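PDB 2QEN: walker-type atpase from Pyrococcus abyssi, which probably binds ATP through a Walker-type P-loop domain, carries a winged helix-turn-helix domain at its C-terminal end, and is otherwise of unknown function. Local coordinates for residues 288-298 against 329-339. The protein carries 1 engineered substitution. Numbering follows the deposited sequence.
Sequences LRAIALGYNRW and WIVEEDNTYKI
The backbone carbonyl of Asn-296 receives the amide of Tyr-337 in a nearly straight bond (N to O 2.9 Å, 165° at the hydrogen). The CA of Thr-336 approaches the same oxygen at 3.5 Å in a CA-H...O contact, so the loop after helix 282-292 is fastened along the outer side of strand 336-339. A water then joins the side-chain ND2 of Asn-296 to the carbonyl of Tyr-337, giving both backbone groups of that tyrosine a partner in or bridged to the loop. With its CG set between backbone N and carbonyl carbon (chi1 60°), Asn-296 also lays its amide against CG2 of Thr-336, 3.7 Å from ND2.

The Tyr-337 ring continues inward: the backbone N of Trp-298 meets its edge in plane, and its OH comes in plane to the edge of the Trp-298 indole, 3.8 Å from CE3. Ile-291 packs CD1 on CB of Tyr-337 (3.8 Å) and meets CD1 of Ile-330 tip to tip, while its CG2 rests 3.9 Å from CD1 of Ile-339. CD2 of Leu-288 lies beside the six-membered ring of the Trp-329 indole, 4.0 Å from CE3, the two side chains crossing at about a right angle. Cutting Tyr-337 back to an alanine is likely to open a gap beside Trp-298, Ile-301 and Leu-321.

These contacts join helix 282-292 to the two-stranded wing of the winged helix-turn-helix domain. Helices 298-307 and 314-326 flank Tyr-337 through Ile-301 and Leu-321, whereas Trp-329 packs on helix 255-280 and Ile-339 on helix 342-348.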
loop_
_atom_site.group_PDB
_atom_site.type_symbol
_atom_site.label_atom_id
_atom_site.label_comp_id
_atom_site.label_asym_id
_atom_site.label_seq_id
_atom_site.Cartn_x
_atom_site.Cartn_y
_atom_site.Cartn_z
ATOM N N LEU A 288 11.491 -4.872 17.347
ATOM C CA LEU A 288 11.011 -3.557 16.940
ATOM C C LEU A 288 11.214 -2.514 18.036
ATOM O O LEU A 288 11.776 -1.442 17.792
ATOM C CB LEU A 288 9.535 -3.670 16.566
ATOM C CG LEU A 288 9.101 -3.599 15.086
ATOM C CD1 LEU A 288 10.207 -3.790 14.061
ATOM C CD2 LEU A 288 7.897 -4.454 14.759
ATOM N N ARG A 289 10.789 -2.838 19.256
ATOM C CA ARG A 289 11.012 -1.928 20.375
ATOM C C ARG A 289 12.502 -1.655 20.629
ATOM O O ARG A 289 12.900 -0.495 20.786
ATOM C CB ARG A 289 10.301 -2.405 21.627
ATOM C CG ARG A 289 10.196 -1.325 22.680
ATOM C CD ARG A 289 9.175 -1.669 23.741
ATOM N NE ARG A 289 7.808 -1.345 23.331
ATOM C CZ ARG A 289 6.849 -2.244 23.123
ATOM N NH1 ARG A 289 7.099 -3.538 23.272
ATOM N NH2 ARG A 289 5.635 -1.845 22.768
ATOM N N ALA A 290 13.320 -2.708 20.627
ATOM C CA ALA A 290 14.765 -2.578 20.761
ATOM C C ALA A 290 15.363 -1.564 19.764
ATOM O O ALA A 290 16.086 -0.656 20.165
ATOM C CB ALA A 290 15.455 -3.976 20.613
ATOM N N ILE A 291 15.070 -1.743 18.477
ATOM C CA ILE A 291 15.519 -0.841 17.402
ATOM C C ILE A 291 15.074 0.605 17.645
ATOM O O ILE A 291 15.898 1.519 17.598
ATOM C CB ILE A 291 15.067 -1.344 15.996
ATOM C CG1 ILE A 291 15.716 -2.705 15.701
ATOM C CG2 ILE A 291 15.389 -0.304 14.867
ATOM C CD1 ILE A 291 15.179 -3.430 14.478
ATOM N N ALA A 292 13.788 0.795 17.942
ATOM C CA ALA A 292 13.241 2.096 18.313
ATOM C C ALA A 292 13.978 2.770 19.472
ATOM O O ALA A 292 14.045 4.011 19.529
ATOM C CB ALA A 292 11.716 1.972 18.639
ATOM N N LEU A 293 14.502 1.970 20.407
ATOM C CA LEU A 293 15.250 2.499 21.560
ATOM C C LEU A 293 16.753 2.715 21.275
ATOM O O LEU A 293 17.503 3.061 22.179
ATOM C CB LEU A 293 15.076 1.602 22.808
ATOM C CG LEU A 293 13.683 1.416 23.437
ATOM C CD1 LEU A 293 13.724 0.261 24.423
ATOM C CD2 LEU A 293 13.219 2.661 24.155
ATOM N N GLY A 294 17.183 2.484 20.032
ATOM C CA GLY A 294 18.580 2.660 19.651
ATOM C C GLY A 294 19.458 1.423 19.682
ATOM O O GLY A 294 20.660 1.516 19.470
ATOM N N TYR A 295 18.887 0.262 19.972
ATOM C CA TYR A 295 19.627 -0.982 19.805
ATOM C C TYR A 295 19.404 -1.426 18.343
ATOM O O TYR A 295 18.512 -2.186 18.041
ATOM C CB TYR A 295 19.222 -2.031 20.853
ATOM C CG TYR A 295 19.308 -1.524 22.286
ATOM C CD1 TYR A 295 20.501 -1.574 22.982
ATOM C CD2 TYR A 295 18.194 -0.983 22.932
ATOM C CE1 TYR A 295 20.600 -1.110 24.273
ATOM C CE2 TYR A 295 18.287 -0.487 24.250
ATOM C CZ TYR A 295 19.494 -0.568 24.906
ATOM O OH TYR A 295 19.631 -0.114 26.195
ATOM N N ASN A 296 20.235 -0.896 17.444
ATOM C CA ASN A 296 19.960 -0.892 16.009
ATOM C C ASN A 296 21.096 -1.538 15.178
ATOM O O ASN A 296 21.257 -1.295 13.970
ATOM C CB ASN A 296 19.713 0.555 15.576
ATOM C CG ASN A 296 20.893 1.430 15.838
ATOM O OD1 ASN A 296 21.933 0.949 16.283
ATOM N ND2 ASN A 296 20.762 2.720 15.548
ATOM N N ARG A 297 21.885 -2.354 15.863
ATOM C CA ARG A 297 22.879 -3.215 15.236
ATOM C C ARG A 297 22.690 -4.622 15.794
ATOM O O ARG A 297 22.191 -4.789 16.908
ATOM C CB ARG A 297 24.297 -2.683 15.479
ATOM C CG ARG A 297 24.660 -1.531 14.533
ATOM C CD ARG A 297 25.799 -0.662 15.063
ATOM N NE ARG A 297 25.276 0.373 15.954
ATOM C CZ ARG A 297 24.864 1.581 15.564
ATOM N NH1 ARG A 297 24.931 1.941 14.282
ATOM N NH2 ARG A 297 24.390 2.433 16.468
ATOM N N TRP A 298 23.050 -5.617 14.995
ATOM C CA TRP A 298 22.872 -7.026 15.324
ATOM C C TRP A 298 23.180 -7.407 16.771
ATOM O O TRP A 298 22.311 -7.920 17.481
ATOM C CB TRP A 298 23.732 -7.870 14.382
ATOM C CG TRP A 298 23.595 -9.349 14.555
ATOM C CD1 TRP A 298 24.217 -10.144 15.495
ATOM C CD2 TRP A 298 22.815 -10.231 13.739
ATOM N NE1 TRP A 298 23.855 -11.462 15.309
ATOM C CE2 TRP A 298 22.999 -11.542 14.240
ATOM C CE3 TRP A 298 21.971 -10.037 12.634
ATOM C CZ2 TRP A 298 22.371 -12.663 13.668
ATOM C CZ3 TRP A 298 21.341 -11.152 12.069
ATOM C CH2 TRP A 298 21.544 -12.451 12.600
ATOM N N TRP A 329 8.517 -3.130 8.031
ATOM C CA TRP A 329 8.521 -2.473 9.355
ATOM C C TRP A 329 9.832 -1.723 9.506
ATOM O O TRP A 329 9.896 -0.665 10.141
ATOM C CB TRP A 329 8.366 -3.477 10.501
ATOM C CG TRP A 329 6.943 -3.948 10.675
ATOM C CD1 TRP A 329 6.393 -5.075 10.160
ATOM C CD2 TRP A 329 5.900 -3.294 11.415
ATOM N NE1 TRP A 329 5.076 -5.172 10.524
ATOM C CE2 TRP A 329 4.743 -4.096 11.296
ATOM C CE3 TRP A 329 5.835 -2.123 12.175
ATOM C CZ2 TRP A 329 3.527 -3.761 11.902
ATOM C CZ3 TRP A 329 4.625 -1.783 12.779
ATOM C CH2 TRP A 329 3.486 -2.605 12.641
ATOM N N ILE A 330 10.853 -2.268 8.840
ATOM C CA ILE A 330 12.233 -1.896 9.064
ATOM C C ILE A 330 13.019 -1.744 7.759
ATOM O O ILE A 330 12.768 -2.441 6.785
ATOM C CB ILE A 330 12.873 -2.945 10.029
ATOM C CG1 ILE A 330 13.215 -2.316 11.343
ATOM C CG2 ILE A 330 14.012 -3.765 9.446
ATOM C CD1 ILE A 330 12.158 -2.573 12.276
ATOM N N VAL A 331 13.953 -0.800 7.765
ATOM C CA VAL A 331 14.981 -0.692 6.745
ATOM C C VAL A 331 16.350 -1.023 7.383
ATOM O O VAL A 331 16.623 -0.635 8.537
ATOM C CB VAL A 331 15.000 0.732 6.111
ATOM C CG1 VAL A 331 15.919 0.776 4.943
ATOM C CG2 VAL A 331 13.598 1.140 5.633
ATOM N N GLU A 332 17.180 -1.770 6.652
ATOM C CA GLU A 332 18.591 -1.931 6.989
ATOM C C GLU A 332 19.436 -1.122 6.019
ATOM O O GLU A 332 19.417 -1.380 4.814
ATOM C CB GLU A 332 19.034 -3.403 6.963
ATOM C CG GLU A 332 20.533 -3.585 7.273
ATOM C CD GLU A 332 21.006 -5.045 7.306
ATOM O OE1 GLU A 332 20.257 -5.952 6.860
ATOM O OE2 GLU A 332 22.146 -5.282 7.795
ATOM N N GLU A 333 20.166 -0.143 6.545
ATOM C CA GLU A 333 21.048 0.694 5.730
ATOM C C GLU A 333 22.348 0.978 6.464
ATOM O O GLU A 333 22.345 1.113 7.674
ATOM C CB GLU A 333 20.374 2.018 5.405
ATOM C CG GLU A 333 19.413 1.965 4.238
ATOM C CD GLU A 333 18.633 3.261 4.057
ATOM O OE1 GLU A 333 18.249 3.894 5.077
ATOM O OE2 GLU A 333 18.395 3.626 2.887
ATOM N N ASP A 334 23.449 1.087 5.721
ATOM C CA ASP A 334 24.779 1.343 6.298
ATOM C C ASP A 334 25.048 0.478 7.537
ATOM O O ASP A 334 25.520 0.985 8.564
ATOM C CB ASP A 334 24.949 2.833 6.646
ATOM C CG ASP A 334 25.478 3.652 5.486
ATOM O OD1 ASP A 334 24.818 3.695 4.424
ATOM O OD2 ASP A 334 26.557 4.272 5.640
ATOM N N ASN A 335 24.722 -0.813 7.430
ATOM C CA ASN A 335 24.868 -1.768 8.521
ATOM C C ASN A 335 24.118 -1.381 9.816
ATOM O O ASN A 335 24.572 -1.670 10.931
ATOM C CB ASN A 335 26.362 -2.009 8.791
ATOM C CG ASN A 335 26.611 -3.170 9.735
ATOM O OD1 ASN A 335 25.965 -4.217 9.629
ATOM N ND2 ASN A 335 27.560 -2.991 10.662
ATOM N N THR A 336 22.963 -0.737 9.645
ATOM C CA THR A 336 22.146 -0.258 10.752
ATOM C C THR A 336 20.665 -0.459 10.444
ATOM O O THR A 336 20.217 -0.200 9.325
ATOM C CB THR A 336 22.437 1.238 11.034
ATOM O OG1 THR A 336 23.795 1.379 11.478
ATOM C CG2 THR A 336 21.522 1.785 12.089
ATOM N N TYR A 337 19.923 -0.937 11.434
ATOM C CA TYR A 337 18.464 -1.054 11.336
ATOM C C TYR A 337 17.742 0.205 11.794
ATOM O O TYR A 337 18.142 0.854 12.766
ATOM C CB TYR A 337 17.947 -2.262 12.116
ATOM C CG TYR A 337 18.680 -3.525 11.782
ATOM C CD1 TYR A 337 18.402 -4.214 10.606
ATOM C CD2 TYR A 337 19.685 -4.016 12.620
ATOM C CE1 TYR A 337 19.075 -5.366 10.284
ATOM C CE2 TYR A 337 20.375 -5.186 12.300
ATOM C CZ TYR A 337 20.058 -5.854 11.133
ATOM O OH TYR A 337 20.716 -7.002 10.780
ATOM N N LYS A 338 16.699 0.566 11.062
ATOM C CA LYS A 338 15.770 1.597 11.529
ATOM C C LYS A 338 14.317 1.280 11.239
ATOM O O LYS A 338 13.985 0.645 10.233
ATOM C CB LYS A 338 16.121 3.019 11.042
ATOM C CG LYS A 338 16.826 3.136 9.725
ATOM C CD LYS A 338 18.326 3.365 9.956
ATOM C CE LYS A 338 19.133 3.176 8.684
ATOM N NZ LYS A 338 20.557 3.614 8.877
ATOM N N ILE A 339 13.453 1.736 12.135
ATOM C CA ILE A 339 12.024 1.693 11.879
ATOM C C ILE A 339 11.759 2.532 10.610
ATOM O O ILE A 339 12.192 3.688 10.506
ATOM C CB ILE A 339 11.211 2.209 13.098
ATOM C CG1 ILE A 339 11.646 1.525 14.406
ATOM C CG2 ILE A 339 9.708 2.097 12.863
ATOM C CD1 ILE A 339 11.519 0.015 14.464
HETATM O O HOH W 1 18.102 3.161 13.997
HETATM O O HOH W 2 24.409 -4.963 12.367
#